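Long-range contacts in siderophore biosynthesis lipase/esterase, putative (Aspergillus fumigatus, PDB 6GUP), which hydrolyses the ester bonds of the siderophore fusarinine C, releasing fusarinine and iron, but leaves triacetylfusarinine C intact: residues R154-G159 against Q271-G276; K263-I268 against N304-N309. One frame throughout, in Å; residues are numbered along the deposited sequence.

From the N terminus, the chain first reaches 154-159, the lead-in to strand 159-163, an inner strand of the alpha/beta-hydrolase sheet. It then runs through several helices to 263-268, and soon after to 271-276, which closes contact 1 just before the neighbouring parallel strand 278-283. Helix 295-307 comes after that strand, and its last turn, within 304-309, closes contact 2 back onto 263-268. The two loops therefore cross, their segments alternating, and neither nests in the other. Their centres are 14 Å apart, yet they meet directly where L274 CD2 packs on I268 CG2 at 3.9 Å. Contact 1 joins two strand entrances; contact 2 joins a following helix to the turn preceding 268-271.

Contact 1 (R154-G159 against Q271-G276); sequences RMPLDG and QGLLRG
L157 pairs with L273 and R275 through its backbone: its N donates to L273 O (2.8 Å, 173° at the hydrogen), and its O accepts from R275 N at 2.9 Å. The two bonds bracket L274 in a single parallel beta bridge ahead of the adjacent parallel strands 159-163 and 278-283 of the alpha/beta-hydrolase sheet, extending their pairing into the entering loops. Beyond the bridge, R275 NE forms a salt bridge with D158 OD1 (3.2 Å), reaching that oxygen from above the carboxylate, with the two planar groups turned 70° apart. The other oxygen, D158 OD2, takes the backbone N of I117, so each carboxylate oxygen has its own partner. R275 CG sits between its backbone N and carbonyl carbon (chi1 54°); the chain is extended from CG to NE, and NH1 ends 3.5 Å from P156 CB. At the other end, L273 and R154 side chains meet at about a right angle, with L273 CD1 3.4 Å from R154 NH1; the guanidinium is held by the carbonyls of R135 and P136. L273 CD2 closes against R154 O. L274 CD1 comes within 3.8 Å of G159 C. L157, L273 and L274 all reach L133 of helix 125-134, L157 and M155 also touch helix 86-108, and G159 leads into strand 159-163, paired with L119 of strand 117-122.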
loop_
_atom_site.group_PDB
_atom_site.type_symbol
_atom_site.label_atom_id
_atom_site.label_comp_id
_atom_site.label_asym_id
_atom_site.label_seq_id
_atom_site.Cartn_x
_atom_site.Cartn_y
_atom_site.Cartn_z
ATOM N N ARG A 154 2.327 15.369 17.762
ATOM C CA ARG A 154 3.245 15.460 16.637
ATOM C C ARG A 154 4.527 16.095 17.121
ATOM O O ARG A 154 4.492 17.125 17.800
ATOM C CB ARG A 154 2.651 16.317 15.531
ATOM C CG ARG A 154 1.280 15.854 15.103
ATOM C CD ARG A 154 0.928 16.370 13.734
ATOM N NE ARG A 154 0.804 17.824 13.670
ATOM C CZ ARG A 154 -0.282 18.519 14.011
ATOM N NH1 ARG A 154 -0.268 19.842 13.901
ATOM N NH2 ARG A 154 -1.386 17.919 14.466
ATOM N N MET A 155 5.654 15.485 16.774
ATOM C CA MET A 155 6.951 16.029 17.147
ATOM C C MET A 155 7.340 17.175 16.211
ATOM O O MET A 155 6.905 17.199 15.055
ATOM C CB MET A 155 8.031 14.945 17.147
ATOM C CG MET A 155 8.418 14.378 15.785
ATOM S SD MET A 155 9.911 13.383 15.910
ATOM C CE MET A 155 9.342 12.109 17.029
ATOM N N PRO A 156 8.161 18.123 16.700
ATOM C CA PRO A 156 8.651 19.171 15.807
ATOM C C PRO A 156 9.721 18.643 14.853
ATOM O O PRO A 156 10.482 17.740 15.211
ATOM C CB PRO A 156 9.242 20.218 16.771
ATOM C CG PRO A 156 8.794 19.812 18.137
ATOM C CD PRO A 156 8.655 18.328 18.072
ATOM N N LEU A 157 9.761 19.210 13.650
ATOM C CA LEU A 157 10.705 18.808 12.612
ATOM C C LEU A 157 11.898 19.758 12.589
ATOM O O LEU A 157 11.751 20.956 12.845
ATOM C CB LEU A 157 10.017 18.817 11.245
ATOM C CG LEU A 157 8.685 18.069 11.132
ATOM C CD1 LEU A 157 8.066 18.316 9.767
ATOM C CD2 LEU A 157 8.864 16.578 11.373
ATOM N N ASP A 158 13.074 19.215 12.279
ATOM C CA ASP A 158 14.281 20.024 12.069
ATOM C C ASP A 158 14.321 20.626 10.661
ATOM O O ASP A 158 15.104 21.538 10.398
ATOM C CB ASP A 158 15.539 19.191 12.315
ATOM C CG ASP A 158 15.622 18.676 13.737
ATOM O OD1 ASP A 158 15.942 19.472 14.643
ATOM O OD2 ASP A 158 15.359 17.474 13.946
ATOM N N GLY A 159 13.490 20.102 9.760
ATOM C CA GLY A 159 13.365 20.637 8.409
ATOM C C GLY A 159 12.102 20.162 7.719
ATOM O O GLY A 159 11.489 19.175 8.136
ATOM N N GLN A 271 2.162 27.000 15.404
ATOM C CA GLN A 271 2.074 25.636 15.954
ATOM C C GLN A 271 3.394 25.127 16.549
ATOM O O GLN A 271 3.381 24.229 17.395
ATOM C CB GLN A 271 1.572 24.644 14.897
ATOM C CG GLN A 271 0.204 24.962 14.294
ATOM C CD GLN A 271 -0.938 24.973 15.298
ATOM O OE1 GLN A 271 -0.842 24.405 16.387
ATOM N NE2 GLN A 271 -2.038 25.616 14.923
ATOM N N GLY A 272 4.521 25.684 16.105
ATOM C CA GLY A 272 5.834 25.363 16.672
ATOM C C GLY A 272 6.372 23.982 16.335
ATOM O O GLY A 272 7.103 23.393 17.137
ATOM N N LEU A 273 6.025 23.470 15.153
ATOM C CA LEU A 273 6.455 22.136 14.714
ATOM C C LEU A 273 7.513 22.166 13.603
ATOM O O LEU A 273 7.810 21.126 13.007
ATOM C CB LEU A 273 5.239 21.309 14.277
ATOM C CG LEU A 273 4.203 21.016 15.368
ATOM C CD1 LEU A 273 2.977 20.366 14.753
ATOM C CD2 LEU A 273 4.774 20.130 16.465
ATOM N N LEU A 274 8.094 23.338 13.339
ATOM C CA LEU A 274 9.231 23.459 12.428
ATOM C C LEU A 274 10.317 24.324 13.064
ATOM O O LEU A 274 10.277 25.552 12.963
ATOM C CB LEU A 274 8.789 24.046 11.078
ATOM C CG LEU A 274 9.857 24.261 9.995
ATOM C CD1 LEU A 274 10.652 22.992 9.720
ATOM C CD2 LEU A 274 9.214 24.769 8.711
ATOM N N ARG A 275 11.276 23.674 13.727
ATOM C CA ARG A 275 12.479 24.354 14.232
ATOM C C ARG A 275 13.591 24.275 13.178
ATOM O O ARG A 275 14.643 23.664 13.378
ATOM C CB ARG A 275 12.922 23.824 15.609
ATOM C CG ARG A 275 13.139 22.321 15.741
ATOM C CD ARG A 275 14.104 22.015 16.879
ATOM N NE ARG A 275 14.256 20.578 17.111
ATOM C CZ ARG A 275 13.421 19.808 17.814
ATOM N NH1 ARG A 275 12.325 20.307 18.389
ATOM N NH2 ARG A 275 13.684 18.509 17.944
ATOM N N GLY A 276 13.330 24.931 12.053
ATOM C CA GLY A 276 14.203 24.893 10.886
ATOM C C GLY A 276 13.561 25.628 9.725
ATOM O O GLY A 276 12.691 26.480 9.931
#

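Contact 2 (K263-I268 against N304-N309); sequences KTFGMI and NATDHN
F265 and T306 both place the branch that touches beside the backbone N, F265 CG at chi1 -73° and T306 OG1 at chi1 -54°, which sets T306 OG1 near F265 CD1. In this alpha/beta-hydrolase fold the contact sets the turn before helix 268-271 against the C-terminal end of helix 295-307. The two side chains cross obliquely, T306 OG1 lying 3.3 Å from F265 CD1. The hydroxyl's hydrogen bond goes to W302 O, four residues earlier; its approach to F265 is packing, and the F265 ring stacks on W302. Alongside, F265 CB packs on A305 CB at 3.9 Å. G266, lacking a side chain, brings its CA to A305 O (3.3 Å, 133° at the hydrogen), a CA-H...O contact. H308 leaves the helix with positive phi, and its imidazole comes near G266. There the ring edge gives a short but bent, weak hydrogen bond, NE2 to G266 O at 2.7 Å. A305 O sits off one face of the same ring, displaced toward its rim. On the apolar side, I268 and F265 both touch L130 of helix 125-134. Between the backbones, a water lies 2.7 Å from F265 O and 2.8 Å from T306 O, hydrogen-bonded to these carbonyls though it has more acceptors in reach than protons.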
loop_
_atom_site.group_PDB
_atom_site.type_symbol
_atom_site.label_atom_id
_atom_site.label_comp_id
_atom_site.label_asym_id
_atom_site.label_seq_id
_atom_site.Cartn_x
_atom_site.Cartn_y
_atom_site.Cartn_z
ATOM N N LYS A 263 -3.929 31.121 7.223
ATOM C CA LYS A 263 -4.475 29.958 7.935
ATOM C C LYS A 263 -3.661 28.674 7.758
ATOM O O LYS A 263 -3.833 27.737 8.539
ATOM C CB LYS A 263 -5.924 29.689 7.503
ATOM C CG LYS A 263 -6.848 30.887 7.650
ATOM C CD LYS A 263 -8.288 30.485 7.914
ATOM C CE LYS A 263 -9.201 31.701 7.898
ATOM N NZ LYS A 263 -10.431 31.494 8.711
ATOM N N THR A 264 -2.797 28.622 6.740
ATOM C CA THR A 264 -1.996 27.430 6.441
ATOM C C THR A 264 -0.497 27.716 6.594
ATOM O O THR A 264 0.099 27.336 7.604
ATOM C CB THR A 264 -2.319 26.885 5.036
ATOM O OG1 THR A 264 -2.100 27.907 4.055
ATOM C CG2 THR A 264 -3.773 26.430 4.970
ATOM N N PHE A 265 0.102 28.398 5.617
ATOM C CA PHE A 265 1.524 28.775 5.694
ATOM C C PHE A 265 1.801 29.675 6.901
ATOM O O PHE A 265 2.819 29.514 7.577
ATOM C CB PHE A 265 1.981 29.489 4.418
ATOM C CG PHE A 265 2.119 28.585 3.227
ATOM C CD1 PHE A 265 3.301 27.888 2.998
ATOM C CD2 PHE A 265 1.072 28.442 2.322
ATOM C CE1 PHE A 265 3.434 27.059 1.893
ATOM C CE2 PHE A 265 1.198 27.613 1.216
ATOM C CZ PHE A 265 2.381 26.921 1.001
ATOM N N GLY A 266 0.888 30.611 7.160
ATOM C CA GLY A 266 0.979 31.510 8.312
ATOM C C GLY A 266 0.894 30.850 9.678
ATOM O O GLY A 266 1.402 31.397 10.657
ATOM N N MET A 267 0.255 29.682 9.753
ATOM C CA MET A 267 0.184 28.909 11.002
ATOM C C MET A 267 1.416 28.034 11.287
ATOM O O MET A 267 1.482 27.418 12.352
ATOM C CB MET A 267 -1.089 28.047 11.027
ATOM C CG MET A 267 -2.384 28.843 11.106
ATOM S SD MET A 267 -2.538 29.902 12.564
ATOM C CE MET A 267 -2.528 28.694 13.887
ATOM N N ILE A 268 2.388 27.984 10.373
ATOM C CA ILE A 268 3.623 27.214 10.599
ATOM C C ILE A 268 4.387 27.759 11.815
ATOM O O ILE A 268 4.842 26.985 12.660
ATOM C CB ILE A 268 4.537 27.176 9.346
ATOM C CG1 ILE A 268 3.859 26.382 8.218
ATOM C CG2 ILE A 268 5.889 26.536 9.667
ATOM C CD1 ILE A 268 4.499 26.547 6.856
ATOM N N ASN A 304 5.912 35.214 2.054
ATOM C CA ASN A 304 5.392 36.312 2.877
ATOM C C ASN A 304 4.337 35.856 3.892
ATOM O O ASN A 304 4.270 36.398 4.997
ATOM C CB ASN A 304 4.834 37.438 1.994
ATOM C CG ASN A 304 5.923 38.196 1.246
ATOM O OD1 ASN A 304 6.983 38.497 1.798
ATOM N ND2 ASN A 304 5.658 38.518 -0.016
ATOM N N ALA A 305 3.524 34.868 3.516
ATOM C CA ALA A 305 2.591 34.232 4.453
ATOM C C ALA A 305 3.340 33.448 5.534
ATOM O O ALA A 305 3.037 33.584 6.720
ATOM C CB ALA A 305 1.622 33.321 3.714
ATOM N N THR A 306 4.322 32.647 5.113
ATOM C CA THR A 306 5.156 31.849 6.027
ATOM C C THR A 306 5.972 32.717 6.994
ATOM O O THR A 306 6.029 32.429 8.191
ATOM C CB THR A 306 6.128 30.935 5.242
ATOM O OG1 THR A 306 5.396 30.139 4.304
ATOM C CG2 THR A 306 6.898 30.003 6.174
ATOM N N ASP A 307 6.600 33.766 6.464
ATOM C CA ASP A 307 7.460 34.665 7.251
ATOM C C ASP A 307 6.722 35.836 7.919
ATOM O O ASP A 307 7.353 36.628 8.625
ATOM C CB ASP A 307 8.598 35.214 6.370
ATOM C CG ASP A 307 9.650 34.163 6.033
ATOM O OD1 ASP A 307 9.628 33.049 6.605
ATOM O OD2 ASP A 307 10.518 34.461 5.187
ATOM N N HIS A 308 5.406 35.942 7.704
ATOM C CA HIS A 308 4.584 37.027 8.259
ATOM C C HIS A 308 5.118 38.417 7.872
ATOM O O HIS A 308 5.227 39.316 8.712
ATOM C CB HIS A 308 4.431 36.869 9.780
ATOM C CG HIS A 308 3.685 35.637 10.180
ATOM N ND1 HIS A 308 2.369 35.666 10.590
ATOM C CD2 HIS A 308 4.062 34.337 10.217
ATOM C CE1 HIS A 308 1.971 34.439 10.871
ATOM N NE2 HIS A 308 2.978 33.614 10.653
ATOM N N ASN A 309 5.449 38.561 6.587
ATOM C CA ASN A 309 5.945 39.813 6.000
ATOM C C ASN A 309 7.214 40.340 6.690
ATOM O O ASN A 309 7.282 41.507 7.087
ATOM C CB ASN A 309 4.839 40.880 5.987
ATOM C CG ASN A 309 3.578 40.405 5.287
ATOM O OD1 ASN A 309 3.597 40.089 4.098
ATOM N ND2 ASN A 309 2.472 40.360 6.023
HETATM O O HOH W 1 4.144 30.831 9.583
#